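Local atomic coordinates of oligopeptide ABC transporter OppAIV (PDB entry 4GL8), a protein that probably binds oligopeptides outside the cytoplasmic membrane and hands them to an ABC transporter for import, as related OppA proteins do. Residues L30-N35 against E258-F263; Q59-I64 against E201-S206; G72-G77 against F173-V178; S206-L211 against R519-E524; K219-K224 against L236-F241. One frame throughout, in Å; residues are numbered along the deposited sequence. Where two conformers were deposited one is given.

Interaction 1 (L30-N35 against E258-F263); sequences LVFKLN and ELDAIF
Lys-33 and Asp-260 meet where strand 31-35 first comes alongside the second segment. The amide N of Lys-33 gives a bond of 2.8 Å to Asp-260 OD2, received on the anti side of the carboxylate, and Asp-260 N returns one of 2.8 Å to Lys-33 O. With CG turned away from its own carbonyl carbon (chi1 -60°), Asp-260 folds its carboxylate back to that amide, so a short acidic side chain does the work of a backbone acceptor just before strand 261-263 begins. Farther on, regular parallel pairing takes over: Asn-35 N bonds to Ala-261 O at 3.1 Å, and Phe-263 N to Asn-35 O at 3.0 Å.

On the face that carries Leu-34 and Ala-261, Leu-34 CD1 sits over the Phe-263 ring, 3.9 Å from its centroid, in a CH-pi contact. The small Ala-261 lets the Phe-32 ring come close, with CZ 3.8 Å from Ala-261 CB. Outside the pair, Lys-508 and Trp-509 hold Asp-260 OD1, which would favour a charged carboxylate, while Asn-265 and the carbonyl of Phe-242 fix the amide of Asn-35.

Strand 31-35 lies between strands 238-242 and 261-263, parallel to both; helix 247-255 packs against Asn-35, Leu-259 and Ile-262, and strand 492-504 lies on the far side of 261-263.

Interaction 2 (Q59-I64 against E201-S206); sequences QMFLGI and ENMVVS
Two irregular loops, one between helix 51-57 and strand 65-67, the other leading toward strand 209-215, are joined here by a Met-aromatic contact and a serine that binds backbone. Met-203 SD lies at the edge of the Phe-61 ring, 5.0 Å from its centroid, where the polarisable sulfur meets the ring hydrogens. The Met-203 chain, extended as far as its sulfur with CG anti to the backbone N (chi1 178°), reaches that edge; there SD also touches Met-60 CE at 4.0 Å. Val-205 approaches differently: its CB stands over one face of the ring, and its CG1 is 3.8 Å from Phe-61 CZ. One flexible thioether and a branched valine thus fit around the buried flat ring, while Met-60 packs against Met-203 and Val-205.

The polar work falls to Ser-206. Its OG accepts a 2.9 Å bond from Leu-62 N and donates to a water 2.7 Å from OG; the link from that water to Leu-62 O is unusually short and its exact geometry doubtful. The bond from Ser-206 N to Met-60 O is weak.

Leu-222 of strand 219-224 packs on Met-60, Leu-78 of strand 74-84 on Leu-62, and Val-189 of helix 187-193 on Val-204.

Interaction 3 (G72-G77 against F173-V178); sequences GGYRPG and FLDMLV
Tyr-74 reaches across to segment 173-178 and meets Leu-174, Asp-175 and Val-178 with different parts of its side chain. Its CG is held between the backbone N and the carbonyl carbon (chi1 61°), which throws the ring over toward the helix. Leu-174 CB then stands above one ring face, 4.2 Å from the centroid and offset toward the rim, in a CH-pi contact, while its CD1 continues to the phenol end, 3.8 Å from Tyr-74 OH. At the edge, in the ring plane, Asp-175 OD1 lies 3.6 Å from Tyr-74 CD2, a position where a carboxylate oxygen faces the positive rim of the ring; carboxylate and ring planes are turned 57° apart. Val-178 closes the base, its CG2 3.7 Å from Tyr-74 CB.

Asp-175 swings CG anti to the backbone N (chi1 -169°), bringing its carboxylate up beside Gly-72 and Gly-73. A water donates to Gly-72 O at 2.8 Å and to Asp-175 OD2 at 2.9 Å, bridging loop and helix. The main partner of Asp-175 is Arg-519, which forms a salt bridge to OD1, and Ala-432 N bonds to OD2; both would favour the ionised form.

Tyr-74 on strand 74-84 thus belongs to a helix packed on the antiparallel sheet of strands 65-67 and 74-84, in which Leu-65 of strand 65-67 also touches Tyr-74, Leu-174 and Val-178.

Interaction 4 (S206-L211 against R519-E524); sequences SGPFKL and RFNLSE
Pro-208 and Ser-523 bring the two backbones closest, with CA atoms 6.2 Å apart. The chain turns at Pro-208 (phi -62°, psi -30°) and then extends into strand 209-215, whereas residues 522-524 wind into a 3-10 turn in which Glu-524 N bonds to Asn-521 O at 3.1 Å. The segments meet through side chains: the proline ring and the Phe-209 ring lie against Ser-523 in the 3-10 turn.

Ser-523 CB fits into the angle between them. It is 3.4 Å from Pro-208 CB, tighter than usual for two carbons, and 3.6 Å from Phe-209 CE2. A residue as small as serine suits this place because both rings press on its CB. Phe-209 turns its CG anti to the carbonyl carbon (chi1 -61°) and offers its rim to the turn, with Ser-523 N lying at the ring edge, in plane.

This is the point where the segment near the C-terminus packs against sheet strands 209-215 and 238-242, and Leu-522 carries the packing on to Ile-239 and Phe-241. The side chain of Asn-521 lies at the margin of the contact and bonds within its own segment. A weak bond from Ser-523 N to Asn-521 OD1 has the pattern of an Asx turn; the bond modelled from the Ser-523 hydroxyl to the same oxygen is suspiciously short and its geometry doubtful. Gln-59 also holds this segment, with NE2 bonded to Phe-520 O and OE1 to Leu-522 N. At its last residue the segment is tied by charge, Glu-524 to Arg-75.

Interaction 5 (K219-K224 against L236-F241); sequences KVVLEK and LDSIIF
Leu-222 and Ile-239 form a hydrogen-bonded pair at the middle of this antiparallel pairing, with Leu-222 N 2.9 Å from Ile-239 O. Val-220 and Phe-241 make the next such pair, Val-220 N donating to Phe-241 O at 3.0 Å and Phe-241 N to Val-220 O at 2.9 Å. Lys-224 N bonds to Asp-237 O at the other end.

One side chain joins the backbone bonding. Ser-238 puts OG anti to its backbone N (chi1 -175°) and donates to Leu-222 O at 2.8 Å, nearly in line with the carbonyl; Ile-239 N reaches the same oxygen from above the carbonyl plane, so two donors grip it.

Apolar contacts occupy both faces. Beside Val-220 and Ile-239, Leu-222 CD2 meets the edge of the Phe-241 ring, 3.6 Å from CE2, bulky groups suited to a buried face. On the other, more open face the branched Val-221 and Ile-240 lie side by side, and the aliphatic part of Lys-219 runs along Ile-240, CD 3.7 Å from CG2.

Strand 219-224 is flanked by 209-215 and 238-242, and 238-242 by 31-35; Phe-209, Leu-34 and Leu-522 pack on the face of Ile-239.

Along the chain interaction 1 encloses interactions 2, 3 and 5, with 3 nested inside 2; interaction 4 crosses interaction 1, its second segment coming from near the C-terminus. Strands 209-215, 219-224, 238-242, 31-35 and 261-263 lie next to one another in that order, which links interactions 4, 5 and 1; the centre of interaction 5 lies about 10 Å from those of 1 and 4. Interaction 2 shares Ser-206 with interaction 4, about 9 Å away between centres. Interaction 3, about 26 Å from interaction 1 between centres, belongs to the separate antiparallel sheet containing strand 74-84. Segments near both chain ends thus meet strands of the middle, and two salt bridges to 519-524 connect them to interaction 3.

Interaction 1 (L30-N35 against E258-F263)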
# COMPACT_ATOMS: atom_id res chain seq x y z
N LEU A 30 20.21 -21.56 8.10
CA LEU A 30 18.74 -21.55 8.06
C LEU A 30 18.28 -20.48 7.08
O LEU A 30 18.41 -19.26 7.32
CB LEU A 30 18.12 -21.33 9.44
CG LEU A 30 17.99 -22.58 10.32
CD1 LEU A 30 17.44 -22.21 11.69
CD2 LEU A 30 17.14 -23.66 9.65
N VAL A 31 17.76 -20.97 5.96
CA VAL A 31 17.31 -20.18 4.83
C VAL A 31 15.79 -20.36 4.72
O VAL A 31 15.30 -21.47 4.77
CB VAL A 31 17.99 -20.68 3.54
CG1 VAL A 31 17.39 -20.03 2.30
CG2 VAL A 31 19.49 -20.41 3.60
N PHE A 32 15.06 -19.26 4.65
CA PHE A 32 13.63 -19.26 4.35
C PHE A 32 13.44 -18.60 2.99
O PHE A 32 14.00 -17.54 2.73
CB PHE A 32 12.90 -18.49 5.45
CG PHE A 32 11.43 -18.38 5.24
CD1 PHE A 32 10.58 -19.37 5.72
CD2 PHE A 32 10.89 -17.28 4.60
CE1 PHE A 32 9.22 -19.27 5.56
CE2 PHE A 32 9.52 -17.17 4.44
CZ PHE A 32 8.68 -18.18 4.91
N LYS A 33 12.65 -19.22 2.12
CA LYS A 33 12.53 -18.79 0.74
C LYS A 33 11.08 -18.56 0.41
O LYS A 33 10.24 -19.43 0.68
CB LYS A 33 13.04 -19.88 -0.19
CG LYS A 33 14.44 -20.38 0.10
CD LYS A 33 14.84 -21.44 -0.91
CE LYS A 33 16.34 -21.55 -0.99
NZ LYS A 33 16.82 -22.95 -1.15
N LEU A 34 10.78 -17.43 -0.22
CA LEU A 34 9.41 -17.18 -0.61
C LEU A 34 9.27 -16.42 -1.91
O LEU A 34 10.17 -15.67 -2.33
CB LEU A 34 8.65 -16.47 0.52
CG LEU A 34 9.02 -15.00 0.78
CD1 LEU A 34 7.94 -14.37 1.64
CD2 LEU A 34 10.41 -14.86 1.43
N ASN A 35 8.11 -16.61 -2.54
CA ASN A 35 7.71 -15.81 -3.68
C ASN A 35 6.74 -14.72 -3.21
O ASN A 35 5.75 -15.03 -2.55
CB ASN A 35 7.09 -16.69 -4.76
CG ASN A 35 6.39 -15.88 -5.82
OD1 ASN A 35 5.18 -16.01 -6.01
ND2 ASN A 35 7.13 -14.98 -6.49
N GLU A 258 11.00 -26.23 -3.08
CA GLU A 258 12.00 -25.17 -3.39
C GLU A 258 11.54 -23.77 -2.93
O GLU A 258 12.23 -22.75 -3.14
CB GLU A 258 12.25 -25.06 -4.89
CG GLU A 258 12.61 -26.32 -5.67
CD GLU A 258 12.48 -26.08 -7.19
OE1 GLU A 258 12.83 -24.96 -7.63
OE2 GLU A 258 12.02 -26.96 -7.96
N LEU A 259 10.34 -23.70 -2.35
CA LEU A 259 9.88 -22.49 -1.70
C LEU A 259 9.23 -22.87 -0.38
O LEU A 259 8.50 -23.84 -0.30
CB LEU A 259 8.88 -21.73 -2.59
CG LEU A 259 9.43 -21.03 -3.85
CD1 LEU A 259 8.28 -20.48 -4.67
CD2 LEU A 259 10.37 -19.90 -3.52
N ASP A 260 9.51 -22.09 0.65
CA ASP A 260 8.88 -22.26 1.94
C ASP A 260 7.53 -21.58 1.99
O ASP A 260 6.72 -21.87 2.88
CB ASP A 260 9.80 -21.71 3.03
CG ASP A 260 11.14 -22.42 3.05
OD1 ASP A 260 11.21 -23.53 3.57
OD2 ASP A 260 12.12 -21.90 2.48
N ALA A 261 7.28 -20.65 1.06
CA ALA A 261 6.03 -19.90 1.08
C ALA A 261 5.76 -19.15 -0.20
O ALA A 261 6.69 -18.80 -0.93
CB ALA A 261 6.04 -18.91 2.24
N ILE A 262 4.48 -18.89 -0.44
CA ILE A 262 4.04 -18.04 -1.53
C ILE A 262 3.01 -17.06 -0.95
O ILE A 262 1.95 -17.46 -0.48
CB ILE A 262 3.40 -18.86 -2.67
CG1 ILE A 262 4.41 -19.83 -3.27
CG2 ILE A 262 2.95 -17.95 -3.80
CD1 ILE A 262 3.84 -20.71 -4.37
N PHE A 263 3.32 -15.76 -0.99
CA PHE A 263 2.41 -14.75 -0.44
C PHE A 263 1.60 -14.17 -1.58
O PHE A 263 2.16 -13.61 -2.51
CB PHE A 263 3.20 -13.65 0.29
CG PHE A 263 3.75 -14.06 1.64
CD1 PHE A 263 3.67 -15.38 2.10
CD2 PHE A 263 4.37 -13.11 2.45
CE1 PHE A 263 4.17 -15.73 3.35
CE2 PHE A 263 4.86 -13.45 3.70
CZ PHE A 263 4.77 -14.77 4.15

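Interaction 2 (Q59-I64 against E201-S206)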
# COMPACT_ATOMS: atom_id res chain seq x y z
N GLN A 59 11.59 -5.58 6.32
CA GLN A 59 12.45 -6.59 6.93
C GLN A 59 13.85 -6.07 7.21
O GLN A 59 14.63 -6.75 7.86
CB GLN A 59 12.57 -7.86 6.07
CG GLN A 59 11.27 -8.36 5.49
CD GLN A 59 10.19 -8.53 6.54
OE1 GLN A 59 10.40 -9.18 7.56
NE2 GLN A 59 9.03 -7.93 6.30
N MET A 60 14.15 -4.85 6.75
CA MET A 60 15.48 -4.31 6.85
C MET A 60 15.57 -3.05 7.65
O MET A 60 16.60 -2.82 8.23
CB MET A 60 16.05 -4.06 5.47
CG MET A 60 16.07 -5.31 4.63
SD MET A 60 17.07 -5.16 3.16
CE MET A 60 16.00 -4.20 2.12
N PHE A 61 14.52 -2.23 7.66
CA PHE A 61 14.54 -0.92 8.31
C PHE A 61 13.47 -0.86 9.39
O PHE A 61 12.28 -1.02 9.13
CB PHE A 61 14.37 0.21 7.28
CG PHE A 61 15.51 0.29 6.31
CD1 PHE A 61 15.51 -0.49 5.16
CD2 PHE A 61 16.60 1.08 6.58
CE1 PHE A 61 16.60 -0.46 4.30
CE2 PHE A 61 17.68 1.12 5.72
CZ PHE A 61 17.69 0.34 4.58
N LEU A 62 13.94 -0.61 10.61
CA LEU A 62 13.12 -0.40 11.78
C LEU A 62 12.59 1.03 11.81
O LEU A 62 13.35 1.98 11.67
CB LEU A 62 13.98 -0.65 13.01
CG LEU A 62 13.30 -0.96 14.32
CD1 LEU A 62 12.40 -2.20 14.17
CD2 LEU A 62 14.40 -1.17 15.37
N GLY A 63 11.28 1.17 11.91
CA GLY A 63 10.65 2.45 12.10
C GLY A 63 10.75 2.95 13.53
O GLY A 63 11.22 2.24 14.41
N ILE A 64 10.30 4.18 13.76
CA ILE A 64 10.28 4.72 15.11
C ILE A 64 9.38 3.78 15.93
O ILE A 64 9.69 3.43 17.08
CB ILE A 64 9.83 6.20 15.15
CG1 ILE A 64 10.87 7.09 14.44
CG2 ILE A 64 9.68 6.68 16.58
CD1 ILE A 64 10.37 8.47 14.06
N GLU A 201 26.18 -3.72 -1.75
CA GLU A 201 27.48 -3.41 -1.17
C GLU A 201 27.48 -2.11 -0.39
O GLU A 201 28.36 -1.88 0.42
CB GLU A 201 28.58 -3.40 -2.27
CG GLU A 201 28.39 -2.34 -3.36
CD GLU A 201 27.68 -2.83 -4.64
OE1 GLU A 201 26.87 -3.83 -4.60
OE2 GLU A 201 27.92 -2.17 -5.71
N ASN A 202 26.48 -1.27 -0.61
CA ASN A 202 26.42 0.03 0.08
C ASN A 202 25.34 0.16 1.13
O ASN A 202 25.51 0.86 2.11
CB ASN A 202 26.23 1.14 -0.93
CG ASN A 202 27.34 1.17 -1.97
OD1 ASN A 202 28.50 0.95 -1.67
ND2 ASN A 202 26.96 1.42 -3.20
N MET A 203 24.21 -0.51 0.92
CA MET A 203 23.08 -0.33 1.84
C MET A 203 23.47 -0.71 3.26
O MET A 203 24.06 -1.74 3.47
CB MET A 203 21.89 -1.19 1.41
CG MET A 203 20.75 -1.05 2.39
SD MET A 203 19.29 -1.93 1.90
CE MET A 203 18.65 -0.87 0.59
N VAL A 204 23.14 0.12 4.24
CA VAL A 204 23.28 -0.26 5.64
C VAL A 204 21.92 -0.08 6.23
O VAL A 204 21.15 0.73 5.75
CB VAL A 204 24.32 0.60 6.42
CG1 VAL A 204 25.72 0.46 5.80
CG2 VAL A 204 23.87 2.05 6.50
N VAL A 205 21.61 -0.85 7.27
CA VAL A 205 20.22 -0.99 7.71
C VAL A 205 20.15 -0.96 9.23
O VAL A 205 21.16 -1.11 9.91
CB VAL A 205 19.60 -2.33 7.21
CG1 VAL A 205 19.90 -2.55 5.72
CG2 VAL A 205 20.12 -3.51 8.02
N SER A 206 18.92 -0.83 9.74
CA SER A 206 18.62 -0.77 11.17
C SER A 206 17.86 -1.98 11.68
O SER A 206 17.73 -2.16 12.89
CB SER A 206 17.79 0.49 11.46
OG SER A 206 16.64 0.51 10.62
O HOH W 1 15.36 2.87 10.42

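Interaction 3 (G72-G77 against F173-V178)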
# COMPACT_ATOMS: atom_id res chain seq x y z
N GLY A 72 -1.33 -6.63 13.46
CA GLY A 72 -1.31 -5.71 12.34
C GLY A 72 -1.27 -4.27 12.80
O GLY A 72 -1.28 -3.36 11.96
N GLY A 73 -1.19 -4.05 14.12
CA GLY A 73 -1.01 -2.70 14.68
C GLY A 73 0.47 -2.29 14.71
O GLY A 73 1.24 -2.71 13.86
N TYR A 74 0.85 -1.51 15.72
CA TYR A 74 2.23 -1.03 15.93
C TYR A 74 2.76 -1.46 17.29
O TYR A 74 2.01 -1.87 18.15
CB TYR A 74 2.28 0.50 15.85
CG TYR A 74 1.42 1.16 16.90
CD1 TYR A 74 1.91 1.37 18.18
CD2 TYR A 74 0.11 1.51 16.63
CE1 TYR A 74 1.12 1.94 19.15
CE2 TYR A 74 -0.71 2.08 17.62
CZ TYR A 74 -0.18 2.30 18.87
OH TYR A 74 -0.95 2.87 19.86
N ARG A 75 4.06 -1.31 17.49
CA ARG A 75 4.71 -1.61 18.78
C ARG A 75 6.07 -0.91 18.78
O ARG A 75 6.47 -0.34 17.74
CB ARG A 75 4.85 -3.13 18.99
CG ARG A 75 5.81 -3.81 18.00
CD ARG A 75 6.06 -5.26 18.37
NE ARG A 75 6.99 -5.87 17.42
CZ ARG A 75 7.21 -7.17 17.29
NH1 ARG A 75 6.57 -8.06 18.02
NH2 ARG A 75 8.08 -7.59 16.38
N PRO A 76 6.77 -0.92 19.94
CA PRO A 76 8.00 -0.13 20.01
C PRO A 76 8.94 -0.61 18.93
O PRO A 76 8.97 -1.80 18.63
CB PRO A 76 8.55 -0.45 21.41
CG PRO A 76 7.35 -0.80 22.22
CD PRO A 76 6.43 -1.52 21.25
N GLY A 77 9.64 0.34 18.33
CA GLY A 77 10.67 0.06 17.34
C GLY A 77 11.94 0.76 17.78
O GLY A 77 12.49 0.43 18.82
N PHE A 173 -1.81 8.71 14.12
CA PHE A 173 -0.38 9.03 13.86
C PHE A 173 0.62 7.91 14.25
O PHE A 173 1.52 7.53 13.47
CB PHE A 173 0.01 10.32 14.56
CG PHE A 173 1.44 10.70 14.36
CD1 PHE A 173 1.93 10.95 13.08
CD2 PHE A 173 2.31 10.80 15.44
CE1 PHE A 173 3.25 11.30 12.89
CE2 PHE A 173 3.64 11.15 15.25
CZ PHE A 173 4.10 11.41 13.96
N LEU A 174 0.52 7.38 15.45
CA LEU A 174 1.43 6.31 15.84
C LEU A 174 1.44 5.14 14.82
O LEU A 174 2.50 4.63 14.44
CB LEU A 174 1.14 5.80 17.27
CG LEU A 174 1.24 6.83 18.40
CD1 LEU A 174 0.66 6.33 19.73
CD2 LEU A 174 2.69 7.24 18.59
N ASP A 175 0.28 4.73 14.37
CA ASP A 175 0.21 3.58 13.48
C ASP A 175 0.84 3.92 12.11
O ASP A 175 1.41 3.08 11.43
CB ASP A 175 -1.25 3.13 13.33
CG ASP A 175 -1.36 1.81 12.67
OD1 ASP A 175 -0.86 0.82 13.23
OD2 ASP A 175 -1.92 1.77 11.57
N MET A 176 0.78 5.20 11.79
CA MET A 176 1.32 5.81 10.59
C MET A 176 2.85 5.74 10.54
O MET A 176 3.44 5.63 9.46
CB MET A 176 0.83 7.27 10.65
CG MET A 176 0.96 8.12 9.44
SD MET A 176 -0.16 9.54 9.70
CE MET A 176 -0.30 9.92 7.97
N LEU A 177 3.50 5.79 11.70
CA LEU A 177 4.94 5.74 11.77
C LEU A 177 5.57 4.43 11.29
O LEU A 177 6.80 4.38 11.07
CB LEU A 177 5.44 6.06 13.18
CG LEU A 177 5.29 7.49 13.63
CD1 LEU A 177 5.61 7.61 15.13
CD2 LEU A 177 6.18 8.43 12.80
N VAL A 178 4.75 3.39 11.16
CA VAL A 178 5.19 2.09 10.71
C VAL A 178 5.31 2.09 9.19
O VAL A 178 6.06 1.31 8.65
CB VAL A 178 4.21 0.99 11.22
CG1 VAL A 178 4.60 -0.39 10.72
CG2 VAL A 178 4.19 1.01 12.73
O HOH W 2 -2.47 -1.05 11.04

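Interaction 4 (S206-L211 against R519-E524)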
# COMPACT_ATOMS: atom_id res chain seq x y z
N SER A 206 18.92 -0.83 9.74
CA SER A 206 18.62 -0.77 11.17
C SER A 206 17.86 -1.98 11.68
O SER A 206 17.73 -2.16 12.89
CB SER A 206 17.79 0.49 11.46
OG SER A 206 16.64 0.51 10.62
N GLY A 207 17.33 -2.81 10.79
CA GLY A 207 16.42 -3.90 11.19
C GLY A 207 17.10 -5.26 11.23
O GLY A 207 18.33 -5.36 11.13
N PRO A 208 16.30 -6.33 11.34
CA PRO A 208 16.74 -7.73 11.52
C PRO A 208 17.58 -8.29 10.39
O PRO A 208 18.40 -9.17 10.65
CB PRO A 208 15.44 -8.52 11.64
CG PRO A 208 14.34 -7.61 11.24
CD PRO A 208 14.83 -6.20 11.29
N PHE A 209 17.36 -7.82 9.15
CA PHE A 209 18.13 -8.26 7.97
C PHE A 209 18.80 -7.13 7.16
O PHE A 209 18.27 -6.03 7.01
CB PHE A 209 17.22 -9.06 7.04
CG PHE A 209 16.64 -10.30 7.67
CD1 PHE A 209 17.41 -11.44 7.80
CD2 PHE A 209 15.33 -10.32 8.14
CE1 PHE A 209 16.88 -12.59 8.39
CE2 PHE A 209 14.80 -11.47 8.71
CZ PHE A 209 15.57 -12.60 8.84
N LYS A 210 19.99 -7.44 6.65
CA LYS A 210 20.76 -6.62 5.69
C LYS A 210 20.52 -7.18 4.27
O LYS A 210 19.98 -8.29 4.11
CB LYS A 210 22.26 -6.66 6.03
N LEU A 211 20.93 -6.40 3.25
CA LEU A 211 20.87 -6.80 1.83
C LEU A 211 22.20 -7.43 1.38
O LEU A 211 23.18 -6.74 1.14
CB LEU A 211 20.50 -5.59 0.96
CG LEU A 211 20.20 -5.84 -0.52
CD1 LEU A 211 18.97 -6.73 -0.73
CD2 LEU A 211 20.04 -4.54 -1.28
N ARG A 519 1.30 -6.68 7.80
CA ARG A 519 2.56 -6.19 8.37
C ARG A 519 3.30 -7.40 8.92
O ARG A 519 2.95 -7.89 9.99
CB ARG A 519 2.31 -5.17 9.45
CG ARG A 519 2.12 -3.75 8.91
CD ARG A 519 1.67 -2.82 10.03
NE ARG A 519 1.42 -1.46 9.55
CZ ARG A 519 0.99 -0.45 10.30
NH1 ARG A 519 0.75 -0.61 11.60
NH2 ARG A 519 0.78 0.72 9.74
N PHE A 520 4.26 -7.90 8.16
CA PHE A 520 4.98 -9.10 8.57
C PHE A 520 6.40 -8.86 9.01
O PHE A 520 7.13 -8.11 8.36
CB PHE A 520 5.01 -10.12 7.44
CG PHE A 520 3.66 -10.44 6.90
CD1 PHE A 520 2.64 -10.86 7.75
CD2 PHE A 520 3.39 -10.30 5.55
CE1 PHE A 520 1.39 -11.15 7.26
CE2 PHE A 520 2.14 -10.60 5.07
CZ PHE A 520 1.14 -11.03 5.92
N ASN A 521 6.77 -9.56 10.08
CA ASN A 521 8.14 -9.61 10.60
C ASN A 521 8.68 -11.04 10.44
O ASN A 521 8.50 -11.94 11.31
CB ASN A 521 8.17 -9.19 12.07
CG ASN A 521 9.57 -8.93 12.58
OD1 ASN A 521 10.58 -9.52 12.12
ND2 ASN A 521 9.65 -8.05 13.55
N LEU A 522 9.33 -11.26 9.30
CA LEU A 522 9.79 -12.59 8.95
C LEU A 522 10.97 -13.00 9.85
O LEU A 522 11.28 -14.17 9.91
CB LEU A 522 10.15 -12.66 7.46
CG LEU A 522 9.03 -12.26 6.49
CD1 LEU A 522 9.54 -12.32 5.06
CD2 LEU A 522 7.80 -13.13 6.63
N SER A 523 11.61 -12.06 10.54
CA SER A 523 12.67 -12.41 11.51
C SER A 523 12.17 -13.22 12.70
O SER A 523 12.98 -13.82 13.40
CB SER A 523 13.38 -11.17 12.05
OG SER A 523 12.60 -10.58 13.06
N GLU A 524 10.85 -13.21 12.93
CA GLU A 524 10.25 -14.00 14.00
C GLU A 524 9.99 -15.45 13.56
O GLU A 524 9.50 -16.26 14.37
CB GLU A 524 8.96 -13.35 14.49
CG GLU A 524 9.24 -12.02 15.18
CD GLU A 524 8.04 -11.43 15.90
OE1 GLU A 524 6.94 -12.04 15.83
OE2 GLU A 524 8.20 -10.34 16.53

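Interaction 5 (K219-K224 against L236-F241)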
# COMPACT_ATOMS: atom_id res chain seq x y z
N LYS A 219 15.96 -12.45 -7.87
CA LYS A 219 16.15 -12.71 -6.43
C LYS A 219 16.55 -11.48 -5.63
O LYS A 219 17.35 -10.68 -6.09
CB LYS A 219 17.27 -13.72 -6.23
CG LYS A 219 16.82 -15.17 -6.13
CD LYS A 219 18.00 -16.06 -5.68
CE LYS A 219 19.01 -16.28 -6.80
NZ LYS A 219 20.40 -16.02 -6.34
N VAL A 220 16.05 -11.38 -4.41
CA VAL A 220 16.58 -10.41 -3.45
C VAL A 220 16.97 -11.28 -2.25
O VAL A 220 16.13 -11.96 -1.68
CB VAL A 220 15.53 -9.35 -3.06
CG1 VAL A 220 16.14 -8.26 -2.20
CG2 VAL A 220 14.88 -8.76 -4.30
N VAL A 221 18.25 -11.27 -1.89
CA VAL A 221 18.76 -12.08 -0.80
C VAL A 221 19.08 -11.18 0.37
O VAL A 221 19.89 -10.24 0.27
CB VAL A 221 20.01 -12.88 -1.21
CG1 VAL A 221 20.40 -13.88 -0.12
CG2 VAL A 221 19.76 -13.62 -2.53
N LEU A 222 18.43 -11.47 1.48
CA LEU A 222 18.69 -10.80 2.75
C LEU A 222 19.51 -11.70 3.65
O LEU A 222 19.33 -12.92 3.64
CB LEU A 222 17.37 -10.48 3.45
CG LEU A 222 16.59 -9.24 3.06
CD1 LEU A 222 16.63 -8.99 1.57
CD2 LEU A 222 15.15 -9.30 3.57
N GLU A 223 20.40 -11.12 4.46
CA GLU A 223 21.08 -11.89 5.47
C GLU A 223 20.95 -11.25 6.85
O GLU A 223 20.81 -10.02 6.97
CB GLU A 223 22.55 -12.15 5.11
CG GLU A 223 23.51 -11.00 5.40
CD GLU A 223 24.92 -11.21 4.80
OE1 GLU A 223 25.45 -10.23 4.23
OE2 GLU A 223 25.50 -12.31 4.88
N LYS A 224 21.01 -12.09 7.88
CA LYS A 224 20.90 -11.62 9.26
C LYS A 224 21.87 -10.46 9.51
O LYS A 224 23.05 -10.54 9.12
CB LYS A 224 21.20 -12.75 10.26
CG LYS A 224 21.08 -12.31 11.72
CD LYS A 224 21.14 -13.46 12.72
CE LYS A 224 21.23 -12.89 14.11
NZ LYS A 224 21.12 -13.91 15.19
N LEU A 236 16.86 -17.15 11.69
CA LEU A 236 17.19 -17.33 10.26
C LEU A 236 18.50 -16.64 9.92
O LEU A 236 18.78 -15.56 10.41
CB LEU A 236 16.07 -16.79 9.34
CG LEU A 236 14.73 -17.54 9.32
CD1 LEU A 236 13.68 -16.74 8.59
CD2 LEU A 236 14.91 -18.88 8.64
N ASP A 237 19.33 -17.29 9.11
CA ASP A 237 20.56 -16.65 8.59
C ASP A 237 20.26 -15.88 7.32
O ASP A 237 20.96 -14.92 6.98
CB ASP A 237 21.60 -17.70 8.27
CG ASP A 237 22.03 -18.47 9.49
OD1 ASP A 237 22.55 -17.84 10.44
OD2 ASP A 237 21.85 -19.70 9.52
N SER A 238 19.24 -16.32 6.59
CA SER A 238 18.94 -15.74 5.31
C SER A 238 17.48 -15.85 4.89
O SER A 238 16.79 -16.84 5.19
CB SER A 238 19.82 -16.37 4.25
OG SER A 238 19.58 -15.68 3.03
N ILE A 239 17.02 -14.83 4.18
CA ILE A 239 15.73 -14.89 3.52
C ILE A 239 15.95 -14.64 2.05
O ILE A 239 16.63 -13.69 1.69
CB ILE A 239 14.75 -13.86 4.09
CG1 ILE A 239 14.36 -14.27 5.49
CG2 ILE A 239 13.52 -13.73 3.20
CD1 ILE A 239 13.71 -13.13 6.24
N ILE A 240 15.40 -15.50 1.20
CA ILE A 240 15.44 -15.28 -0.23
C ILE A 240 14.05 -14.97 -0.79
O ILE A 240 13.15 -15.81 -0.74
CB ILE A 240 16.06 -16.48 -1.00
CG1 ILE A 240 17.49 -16.79 -0.50
CG2 ILE A 240 16.09 -16.18 -2.51
CD1 ILE A 240 18.09 -18.04 -1.13
N PHE A 241 13.89 -13.76 -1.34
CA PHE A 241 12.68 -13.37 -2.07
C PHE A 241 12.85 -13.77 -3.52
O PHE A 241 13.68 -13.19 -4.21
CB PHE A 241 12.42 -11.87 -2.01
CG PHE A 241 11.98 -11.38 -0.67
CD1 PHE A 241 10.64 -11.44 -0.31
CD2 PHE A 241 12.88 -10.90 0.24
CE1 PHE A 241 10.22 -10.99 0.92
CE2 PHE A 241 12.47 -10.46 1.48
CZ PHE A 241 11.14 -10.50 1.82